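Local coordinates for protein Cap5O (Staphylococcus aureus, PDB 3OJO) that probably oxidises UDP-N-acetyl-mannosamine with NAD as electron acceptor, as a dehydrogenase of capsular polysaccharide biosynthesis, at residues Asn219-Arg222 with Asp223-Ala227; Thr290-Glu293 with Ile294-Met298. All coordinates share one frame; numbering follows the deposited sequence.

Interaction 1 of 2, residues Asn219-Arg222 with Asp223-Ala227; sequences NTYR and DVNIA. With PDC (pyridine-2,6-dicarboxylic acid), chain L; PDC (pyridine-2,6-dicarboxylic acid), chain I.
Asn219-Arg222 and Asp223-Ala227 are consecutive turns of helix 208-238, joined by i to i+4 backbone hydrogen bonds from Asp223 N to Asn219 O, Val224 N to Thr220 O, Asn225 N to Tyr221 O and Ile226 N to Arg222 O. Arg222 runs out almost fully extended, with CG anti to the backbone N (chi1 180°). Ile226 CD1 sits over the centre of one face of the Arg222 guanidinium, 3.7 Å from Arg222 CZ. A carboxylate of the pyridine-2,6-dicarboxylic acid of chain I lies over the opposite face, toward its rim, with O1 3.6 Å from Arg222 NE. The same ligand of chain L has C3 3.5 Å from Arg222 CD, and its O1 approaches Arg222 NH1 obliquely at 3.6 Å. Arg222 NH2 makes a weak hydrogen bond to Tyr325 OH. Further round the helix, Asn225 OD1 lies over one face of the Tyr221 ring, toward the rim, 3.3 Å from Tyr221 CE1. Tyr221 OH bonds to Tyr221 OH of the second subunit, and Asn225 ND2 to Asn225 OD1 of the second subunit. The helix thus serves the subunit interface on one side, while Arg222 meets carboxylates on another, consistent with a pocket suited to anions.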
loop_
_atom_site.group_PDB
_atom_site.type_symbol
_atom_site.label_atom_id
_atom_site.label_comp_id
_atom_site.label_asym_id
_atom_site.label_seq_id
_atom_site.Cartn_x
_atom_site.Cartn_y
_atom_site.Cartn_z
ATOM N N ASN B 219 3.863 6.590 -7.753
ATOM C CA ASN B 219 5.220 6.307 -7.334
ATOM C C ASN B 219 5.323 6.004 -5.843
ATOM O O ASN B 219 6.114 5.144 -5.443
ATOM C CB ASN B 219 6.123 7.473 -7.713
ATOM C CG ASN B 219 6.411 7.590 -9.188
ATOM O OD1 ASN B 219 5.893 6.834 -10.003
ATOM N ND2 ASN B 219 7.238 8.566 -9.570
ATOM N N THR B 220 4.555 6.742 -5.038
ATOM C CA THR B 220 4.451 6.694 -3.580
ATOM C C THR B 220 3.745 5.418 -3.094
ATOM O O THR B 220 4.254 4.760 -2.179
ATOM C CB THR B 220 3.786 7.976 -3.109
ATOM O OG1 THR B 220 4.623 9.061 -3.504
ATOM C CG2 THR B 220 3.589 8.010 -1.632
ATOM N N TYR B 221 2.594 5.060 -3.711
ATOM C CA TYR B 221 1.895 3.828 -3.384
ATOM C C TYR B 221 2.855 2.675 -3.570
ATOM O O TYR B 221 2.937 1.792 -2.724
ATOM C CB TYR B 221 0.641 3.618 -4.261
ATOM C CG TYR B 221 0.029 2.236 -4.117
ATOM C CD1 TYR B 221 -0.830 1.937 -3.064
ATOM C CD2 TYR B 221 0.330 1.223 -5.020
ATOM C CE1 TYR B 221 -1.386 0.659 -2.926
ATOM C CE2 TYR B 221 -0.215 -0.048 -4.892
ATOM C CZ TYR B 221 -1.057 -0.334 -3.834
ATOM O OH TYR B 221 -1.586 -1.595 -3.712
ATOM N N ARG B 222 3.594 2.701 -4.681
ATOM C CA ARG B 222 4.572 1.674 -5.019
ATOM C C ARG B 222 5.760 1.641 -4.040
ATOM O O ARG B 222 6.171 0.561 -3.672
ATOM C CB ARG B 222 5.005 1.826 -6.486
ATOM C CG ARG B 222 6.035 0.797 -6.921
ATOM C CD ARG B 222 6.536 0.996 -8.337
ATOM N NE ARG B 222 7.731 0.189 -8.602
ATOM C CZ ARG B 222 7.751 -1.137 -8.776
ATOM N NH1 ARG B 222 6.623 -1.843 -8.713
ATOM N NH2 ARG B 222 8.899 -1.765 -8.992
ATOM N N ASP B 223 6.275 2.804 -3.594
ATOM C CA ASP B 223 7.430 2.869 -2.702
ATOM C C ASP B 223 7.110 2.414 -1.291
ATOM O O ASP B 223 7.864 1.631 -0.731
ATOM C CB ASP B 223 8.074 4.275 -2.725
ATOM C CG ASP B 223 9.473 4.340 -2.131
ATOM O OD1 ASP B 223 10.417 3.884 -2.789
ATOM O OD2 ASP B 223 9.621 4.866 -1.021
ATOM N N VAL B 224 5.988 2.899 -0.726
ATOM C CA VAL B 224 5.493 2.578 0.601
ATOM C C VAL B 224 5.177 1.061 0.682
ATOM O O VAL B 224 5.470 0.410 1.707
ATOM C CB VAL B 224 4.276 3.481 0.963
ATOM C CG1 VAL B 224 3.586 2.996 2.247
ATOM C CG2 VAL B 224 4.674 4.968 1.101
ATOM N N ASN B 225 4.590 0.503 -0.406
ATOM C CA ASN B 225 4.240 -0.911 -0.459
ATOM C C ASN B 225 5.460 -1.847 -0.585
ATOM O O ASN B 225 5.485 -2.933 0.016
ATOM C CB ASN B 225 3.156 -1.172 -1.479
ATOM C CG ASN B 225 1.803 -0.917 -0.895
ATOM O OD1 ASN B 225 1.231 0.162 -1.040
ATOM N ND2 ASN B 225 1.325 -1.852 -0.102
ATOM N N ILE B 226 6.487 -1.384 -1.308
ATOM C CA ILE B 226 7.750 -2.092 -1.443
ATOM C C ILE B 226 8.447 -2.060 -0.075
ATOM O O ILE B 226 8.929 -3.095 0.365
ATOM C CB ILE B 226 8.618 -1.556 -2.608
ATOM C CG1 ILE B 226 7.981 -1.954 -3.974
ATOM C CG2 ILE B 226 10.062 -2.077 -2.487
ATOM C CD1 ILE B 226 8.747 -1.364 -5.255
ATOM N N ALA B 227 8.435 -0.896 0.617
ATOM C CA ALA B 227 8.976 -0.727 1.979
ATOM C C ALA B 227 8.295 -1.730 2.935
ATOM O O ALA B 227 8.976 -2.384 3.724
ATOM C CB ALA B 227 8.742 0.697 2.460
HETATM N N1 PDC L . 4.820 2.094 -12.129
HETATM C C2 PDC L . 4.287 1.190 -11.301
HETATM C C3 PDC L . 3.631 1.671 -10.170
HETATM C C4 PDC L . 3.645 3.076 -9.973
HETATM C C5 PDC L . 4.234 3.946 -10.907
HETATM C C6 PDC L . 4.811 3.384 -12.009
HETATM C C7 PDC L . 4.426 -0.246 -11.708
HETATM O O1 PDC L . 3.945 -1.139 -11.036
HETATM O O2 PDC L . 5.100 -0.514 -12.872
HETATM C C8 PDC L . 5.457 4.106 -13.120
HETATM O O3 PDC L . 5.503 5.337 -13.169
HETATM O O4 PDC L . 5.985 3.360 -14.115
HETATM N N1 PDC I . 7.136 -0.834 -14.528
HETATM C C2 PDC I . 8.026 -0.661 -13.491
HETATM C C3 PDC I . 8.876 -1.713 -13.014
HETATM C C4 PDC I . 8.766 -2.961 -13.649
HETATM C C5 PDC I . 7.851 -3.084 -14.726
HETATM C C6 PDC I . 7.026 -2.005 -15.170
HETATM C C7 PDC I . 8.087 0.645 -12.856
HETATM O O1 PDC I . 8.871 0.908 -11.933
HETATM O O2 PDC I . 7.270 1.545 -13.404
HETATM C C8 PDC I . 6.027 -2.222 -16.291
HETATM O O3 PDC I . 5.892 -3.264 -16.877
HETATM O O4 PDC I . 5.211 -1.282 -16.744
#

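Interaction 2 of 2, residues Thr290-Glu293 with Ile294-Met298; sequences TGRE and INNSM
Arg292 and Asn296 are one helical turn apart and meet twice, through their side chains and through the backbone bond from Asn296 N to Arg292 O (2.8 Å). The bond to Arg292 CB leads away from Ile294-Met298. CG and CD then carry the chain through bends at chi2 (-91°) and chi3 (81°), which bring the guanidinium back over the next turn. Val265 and Leu270, both in loops, touch this side chain. Arg292 NE makes a long, weak ion pair with Asp223 OD2, and NE of Arg101 is also near, so two arginines gather at one carboxylate. Arg292 CZ carries NH1 toward Asn296 OD1, which it meets in a hydrogen bond of 2.7 Å. The oxygen lies at the edge of the guanidinium, near its plane. Seen from the amide, NH1 stands above the carbonyl plane, 46° out of it, and not on a lone pair. The other tip, Arg292 NH2, packs 3.5 Å from Asn295 CB. All this lies on helix 286-312 of the central domain, which packs beside helix 208-238. There Asn295 ND2 bonds to Asp223 O, and Met298 touches Asn230 and Lys234. On another side, Ile294 CD1 reaches Thr290 CG2 at 3.9 Å. Ile294 packs on Leu287 of the second subunit and Thr290 on Lys286 of the second subunit. Thr290 OG1 is hydrogen-bonded to Lys286 O of its own chain. Further on, Ser297 OG donates to Ile294 O at 2.7 Å, and the same hydroxyl bonds to Lys234 NZ.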
loop_
_atom_site.group_PDB
_atom_site.type_symbol
_atom_site.label_atom_id
_atom_site.label_comp_id
_atom_site.label_asym_id
_atom_site.label_seq_id
_atom_site.Cartn_x
_atom_site.Cartn_y
_atom_site.Cartn_z
ATOM N N THR B 290 9.552 7.206 6.229
ATOM C CA THR B 290 9.806 5.879 6.790
ATOM C C THR B 290 9.985 4.846 5.670
ATOM O O THR B 290 10.947 4.079 5.712
ATOM C CB THR B 290 8.700 5.525 7.776
ATOM O OG1 THR B 290 8.575 6.593 8.723
ATOM C CG2 THR B 290 8.967 4.215 8.493
ATOM N N GLY B 291 9.092 4.877 4.667
ATOM C CA GLY B 291 9.152 4.003 3.503
ATOM C C GLY B 291 10.463 4.119 2.749
ATOM O O GLY B 291 11.021 3.122 2.311
ATOM N N ARG B 292 10.949 5.345 2.605
ATOM C CA ARG B 292 12.199 5.719 1.941
ATOM C C ARG B 292 13.407 5.229 2.764
ATOM O O ARG B 292 14.355 4.665 2.205
ATOM C CB ARG B 292 12.252 7.247 1.760
ATOM C CG ARG B 292 11.464 7.774 0.561
ATOM C CD ARG B 292 12.312 7.853 -0.692
ATOM N NE ARG B 292 12.452 6.552 -1.362
ATOM C CZ ARG B 292 13.573 5.833 -1.404
ATOM N NH1 ARG B 292 14.683 6.285 -0.834
ATOM N NH2 ARG B 292 13.591 4.656 -2.013
ATOM N N GLU B 293 13.333 5.406 4.098
ATOM C CA GLU B 293 14.350 4.961 5.049
ATOM C C GLU B 293 14.550 3.455 4.961
ATOM O O GLU B 293 15.702 3.008 4.902
ATOM C CB GLU B 293 13.979 5.362 6.487
ATOM C CG GLU B 293 14.176 6.846 6.796
ATOM C CD GLU B 293 13.553 7.403 8.070
ATOM O OE1 GLU B 293 13.540 8.647 8.215
ATOM O OE2 GLU B 293 13.093 6.610 8.925
ATOM N N ILE B 294 13.424 2.674 4.908
ATOM C CA ILE B 294 13.417 1.212 4.799
ATOM C C ILE B 294 14.024 0.796 3.480
ATOM O O ILE B 294 14.924 -0.038 3.473
ATOM C CB ILE B 294 12.013 0.571 5.076
ATOM C CG1 ILE B 294 11.542 0.851 6.518
ATOM C CG2 ILE B 294 12.012 -0.934 4.824
ATOM C CD1 ILE B 294 10.068 0.974 6.658
ATOM N N ASN B 295 13.600 1.432 2.379
ATOM C CA ASN B 295 14.126 1.143 1.044
ATOM C C ASN B 295 15.609 1.466 0.878
ATOM O O ASN B 295 16.331 0.709 0.210
ATOM C CB ASN B 295 13.252 1.735 -0.063
ATOM C CG ASN B 295 11.877 1.108 -0.127
ATOM O OD1 ASN B 295 11.660 -0.040 0.271
ATOM N ND2 ASN B 295 10.906 1.846 -0.618
ATOM N N ASN B 296 16.065 2.542 1.547
ATOM C CA ASN B 296 17.467 2.967 1.559
ATOM C C ASN B 296 18.347 2.003 2.361
ATOM O O ASN B 296 19.544 1.909 2.085
ATOM C CB ASN B 296 17.605 4.384 2.145
ATOM C CG ASN B 296 17.167 5.502 1.229
ATOM O OD1 ASN B 296 17.080 5.370 -0.001
ATOM N ND2 ASN B 296 16.862 6.630 1.818
ATOM N N SER B 297 17.768 1.315 3.367
ATOM C CA SER B 297 18.484 0.385 4.241
ATOM C C SER B 297 18.685 -1.013 3.630
ATOM O O SER B 297 19.447 -1.805 4.195
ATOM C CB SER B 297 17.758 0.273 5.582
ATOM O OG SER B 297 16.614 -0.565 5.472
ATOM N N MET B 298 17.971 -1.341 2.520
ATOM C CA MET B 298 18.068 -2.649 1.867
ATOM C C MET B 298 19.443 -2.964 1.298
ATOM O O MET B 298 19.949 -4.047 1.611
ATOM C CB MET B 298 16.927 -2.943 0.901
ATOM C CG MET B 298 15.581 -3.001 1.565
ATOM S SD MET B 298 15.459 -4.119 2.983
ATOM C CE MET B 298 15.555 -5.710 2.153
#

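How the interactions relate
Interaction 1 comes first along the chain, on helix 208-238, and interaction 2 follows on helix 286-312. Each is a local contact within a continuous helix, so neither closes a long loop. They lie in series and do not nest or cross. Their centres are 10 Å apart, because the two helices pack together in the central domain. Asp223 links them through its carboxylate: OD1 lies 3.0 Å from Asn295 ND2, probably a hydrogen bond. Packing continues at Ala227, whose CB is 3.3 Å from Gly291 O. Residues of both interactions also touch the second subunit, while those of 219-222 alone extend to the bound pyridine-2,6-dicarboxylic acid.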